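Local coordinates for protein 2-C-methyl-D-erythritol 2,4-cyclodiphosphate synthase (Thermus thermophilus, PDB 1IV2) that converts 4-diphosphocytidyl-2-C-methyl-D-erythritol 2-phosphate into 2-C-methyl-D-erythritol 2,4-cyclodiphosphate with release of CMP, a step of isoprenoid precursor biosynthesis, at residues Thr99-Lys104 with Lys132-Leu137. The protein carries 3 engineered substitutions. Sequence-based numbering, arbitrary orientation.
With MG (magnesium ion), chain K; CDP (cytidine-5'-diphosphate), chain M.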
loop_
_atom_site.group_PDB
_atom_site.type_symbol
_atom_site.label_atom_id
_atom_site.label_comp_id
_atom_site.label_asym_id
_atom_site.label_seq_id
_atom_site.Cartn_x
_atom_site.Cartn_y
_atom_site.Cartn_z
ATOM N N THR A 99 -1.287 11.241 -1.393
ATOM C CA THR A 99 -0.403 11.606 -2.490
ATOM C C THR A 99 -1.109 12.590 -3.412
ATOM O O THR A 99 -2.133 12.295 -4.038
ATOM C CB THR A 99 0.057 10.359 -3.284
ATOM O OG1 THR A 99 0.679 9.431 -2.400
ATOM C CG2 THR A 99 1.101 10.741 -4.333
ATOM N N LEU A 100 -0.572 13.796 -3.483
ATOM C CA LEU A 100 -1.099 14.829 -4.373
ATOM C C LEU A 100 -0.029 15.914 -4.519
ATOM O O LEU A 100 0.738 16.206 -3.591
ATOM C CB LEU A 100 -2.434 15.365 -3.860
ATOM C CG LEU A 100 -2.426 16.352 -2.698
ATOM C CD1 LEU A 100 -3.800 16.957 -2.417
ATOM C CD2 LEU A 100 -1.913 15.665 -1.443
ATOM N N ASP A 101 0.044 16.509 -5.707
ATOM C CA ASP A 101 1.093 17.494 -5.944
ATOM C C ASP A 101 0.757 18.813 -5.258
ATOM O O ASP A 101 1.644 19.446 -4.691
ATOM C CB ASP A 101 1.308 17.764 -7.423
ATOM C CG ASP A 101 1.676 16.567 -8.272
ATOM O OD1 ASP A 101 1.863 15.456 -7.754
ATOM O OD2 ASP A 101 1.778 16.729 -9.518
ATOM N N ARG A 102 -0.510 19.200 -5.326
ATOM C CA ARG A 102 -0.922 20.474 -4.749
ATOM C C ARG A 102 -2.369 20.321 -4.289
ATOM O O ARG A 102 -3.045 19.468 -4.877
ATOM C CB ARG A 102 -0.788 21.613 -5.755
ATOM C CG ARG A 102 -1.727 21.471 -6.940
ATOM C CD ARG A 102 -1.210 22.218 -8.168
ATOM N NE ARG A 102 -2.012 21.866 -9.343
ATOM C CZ ARG A 102 -2.648 22.722 -10.131
ATOM N NH1 ARG A 102 -2.603 24.032 -9.915
ATOM N NH2 ARG A 102 -3.337 22.249 -11.157
ATOM N N PRO A 103 -2.811 21.058 -3.293
ATOM C CA PRO A 103 -2.006 22.042 -2.579
ATOM C C PRO A 103 -1.133 21.347 -1.544
ATOM O O PRO A 103 -1.290 20.157 -1.279
ATOM C CB PRO A 103 -3.061 22.884 -1.857
ATOM C CG PRO A 103 -4.126 21.868 -1.534
ATOM C CD PRO A 103 -4.186 20.957 -2.727
ATOM N N LYS A 104 -0.247 22.125 -0.946
ATOM C CA LYS A 104 0.513 21.642 0.191
ATOM C C LYS A 104 -0.418 21.330 1.356
ATOM O O LYS A 104 -1.209 22.191 1.735
ATOM C CB LYS A 104 1.520 22.688 0.660
ATOM C CG LYS A 104 2.350 23.274 -0.477
ATOM C CD LYS A 104 3.715 22.613 -0.578
ATOM C CE LYS A 104 4.006 22.298 -2.042
ATOM N NZ LYS A 104 2.751 21.890 -2.749
ATOM N N LYS A 132 2.623 12.943 0.461
ATOM C CA LYS A 132 3.660 12.854 -0.575
ATOM C C LYS A 132 3.206 13.662 -1.788
ATOM O O LYS A 132 1.988 13.746 -1.982
ATOM C CB LYS A 132 3.910 11.446 -1.104
ATOM C CG LYS A 132 4.277 10.363 -0.125
ATOM C CD LYS A 132 5.462 10.783 0.744
ATOM C CE LYS A 132 6.584 11.318 -0.152
ATOM N NZ LYS A 132 7.812 11.568 0.643
ATOM N N THR A 133 4.156 14.162 -2.573
ATOM C CA THR A 133 3.757 14.565 -3.925
ATOM C C THR A 133 3.837 13.326 -4.816
ATOM O O THR A 133 4.366 12.310 -4.352
ATOM C CB THR A 133 4.632 15.675 -4.550
ATOM O OG1 THR A 133 5.852 15.084 -4.970
ATOM C CG2 THR A 133 5.018 16.759 -3.559
ATOM N N SER A 134 3.358 13.399 -6.059
ATOM C CA SER A 134 3.443 12.264 -6.968
ATOM C C SER A 134 4.754 12.261 -7.759
ATOM O O SER A 134 5.043 11.328 -8.518
ATOM C CB SER A 134 2.265 12.243 -7.941
ATOM O OG SER A 134 2.365 13.317 -8.871
ATOM N N GLU A 135 5.569 13.303 -7.593
ATOM C CA GLU A 135 6.834 13.432 -8.309
ATOM C C GLU A 135 6.602 13.284 -9.808
ATOM O O GLU A 135 7.451 12.759 -10.531
ATOM C CB GLU A 135 7.887 12.419 -7.851
ATOM C CG GLU A 135 8.128 12.475 -6.348
ATOM C CD GLU A 135 9.156 13.507 -5.956
ATOM O OE1 GLU A 135 9.297 13.835 -4.753
ATOM O OE2 GLU A 135 9.847 14.009 -6.859
ATOM N N GLY A 136 5.447 13.766 -10.251
ATOM C CA GLY A 136 5.123 13.816 -11.657
ATOM C C GLY A 136 4.416 12.603 -12.212
ATOM O O GLY A 136 4.016 12.663 -13.373
ATOM N N LEU A 137 4.263 11.536 -11.439
ATOM C CA LEU A 137 3.529 10.340 -11.802
ATOM C C LEU A 137 2.025 10.533 -11.964
ATOM O O LEU A 137 1.377 9.983 -12.861
ATOM C CB LEU A 137 3.781 9.303 -10.702
ATOM C CG LEU A 137 4.267 7.920 -11.125
ATOM C CD1 LEU A 137 4.709 7.900 -12.579
ATOM C CD2 LEU A 137 5.389 7.493 -10.193
HETATM MG MG MG K . 10.285 15.542 -3.709
HETATM O O3B CDP M . 11.103 14.135 -2.314
HETATM P PB CDP M . 10.444 13.847 -1.015
HETATM O O1B CDP M . 10.728 12.378 -0.863
HETATM O O2B CDP M . 11.185 14.656 0.068
HETATM O O3A CDP M . 8.978 14.111 -0.720
HETATM P PA CDP M . 7.949 14.928 -1.607
HETATM O O1A CDP M . 6.832 14.083 -2.325
HETATM O O2A CDP M . 8.570 15.932 -2.428
HETATM O "O5'" CDP M . 7.208 15.671 -0.384
HETATM C "C5'" CDP M . 7.951 16.514 0.453
HETATM C "C4'" CDP M . 7.097 16.850 1.574
HETATM O "O4'" CDP M . 5.970 17.723 1.348
HETATM C "C3'" CDP M . 6.516 15.670 2.401
HETATM O "O3'" CDP M . 7.384 14.837 3.209
HETATM C "C2'" CDP M . 5.245 16.247 2.994
HETATM O "O2'" CDP M . 5.874 16.905 4.067
HETATM C "C1'" CDP M . 5.067 17.604 2.417
HETATM N N1 CDP M . 3.858 17.576 1.435
HETATM C C2 CDP M . 2.757 18.479 1.693
HETATM O O2 CDP M . 2.779 19.241 2.678
HETATM N N3 CDP M . 1.673 18.518 0.890
HETATM C C4 CDP M . 1.564 17.682 -0.266
HETATM N N4 CDP M . 0.471 17.774 -1.036
HETATM C C5 CDP M . 2.614 16.755 -0.604
HETATM C C6 CDP M . 3.701 16.757 0.264
HETATM O O HOH W 1 11.944 14.937 -4.963
HETATM O O HOH W 2 9.389 17.109 -4.923
#
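Asp101 and Ser134 join the two loops that follow the neighbouring parallel strands 91-99 and 127-132, and the pair illustrates how strand ends build a nucleotide site. One carboxylate oxygen, Asp101 OD1, accepts twice: from Ser134 N at 3.1 Å, met nearly along the C-O bond, and from Ser134 OG, modelled only 2.5 Å from Asp101 OD1, so short that its exact length is doubtful. Ser134 chi1 of 70° sets OG between its backbone N and carbonyl carbon, turned toward the same Asp101 oxygen that Ser134 N meets; Ala138 N also bonds to OG. Nearer the strands, Leu100 N donates to Lys132 O, continuing their parallel pairing. Thr99 CG2 rests against Thr133 O at 3.6 Å and comes alongside Ser134 CB.

The ligand is gripped from both loops. Leu100 O and Pro103 O, the latter after a cis peptide bond, each accept from CDP N4, while Leu100 CD2 lies 3.2 Å from the same amino nitrogen; two carbonyls thus read the cytosine amino group. From the other loop, Thr133 N donates to CDP O1A over 2.7 Å, and Thr133 OG1, close to that oxygen, accepts from Glu135 N in an ST turn. Lys132 bends at chi2 and chi3, both near -50°, and carries NZ away from the 99-104 loop to CDP O3A at 3.1 Å; NZ is also hydrogen-bonded to Asp8 OD1 of the second subunit. Glu135 places OE1 2.2 Å from a magnesium ion that also holds an oxygen of each phosphate and two waters. Loop 99-104 therefore reads the base and loop 132-137 the diphosphate, an arrangement characteristic of the CDP-binding site of IspF, completed between subunits of the trimer.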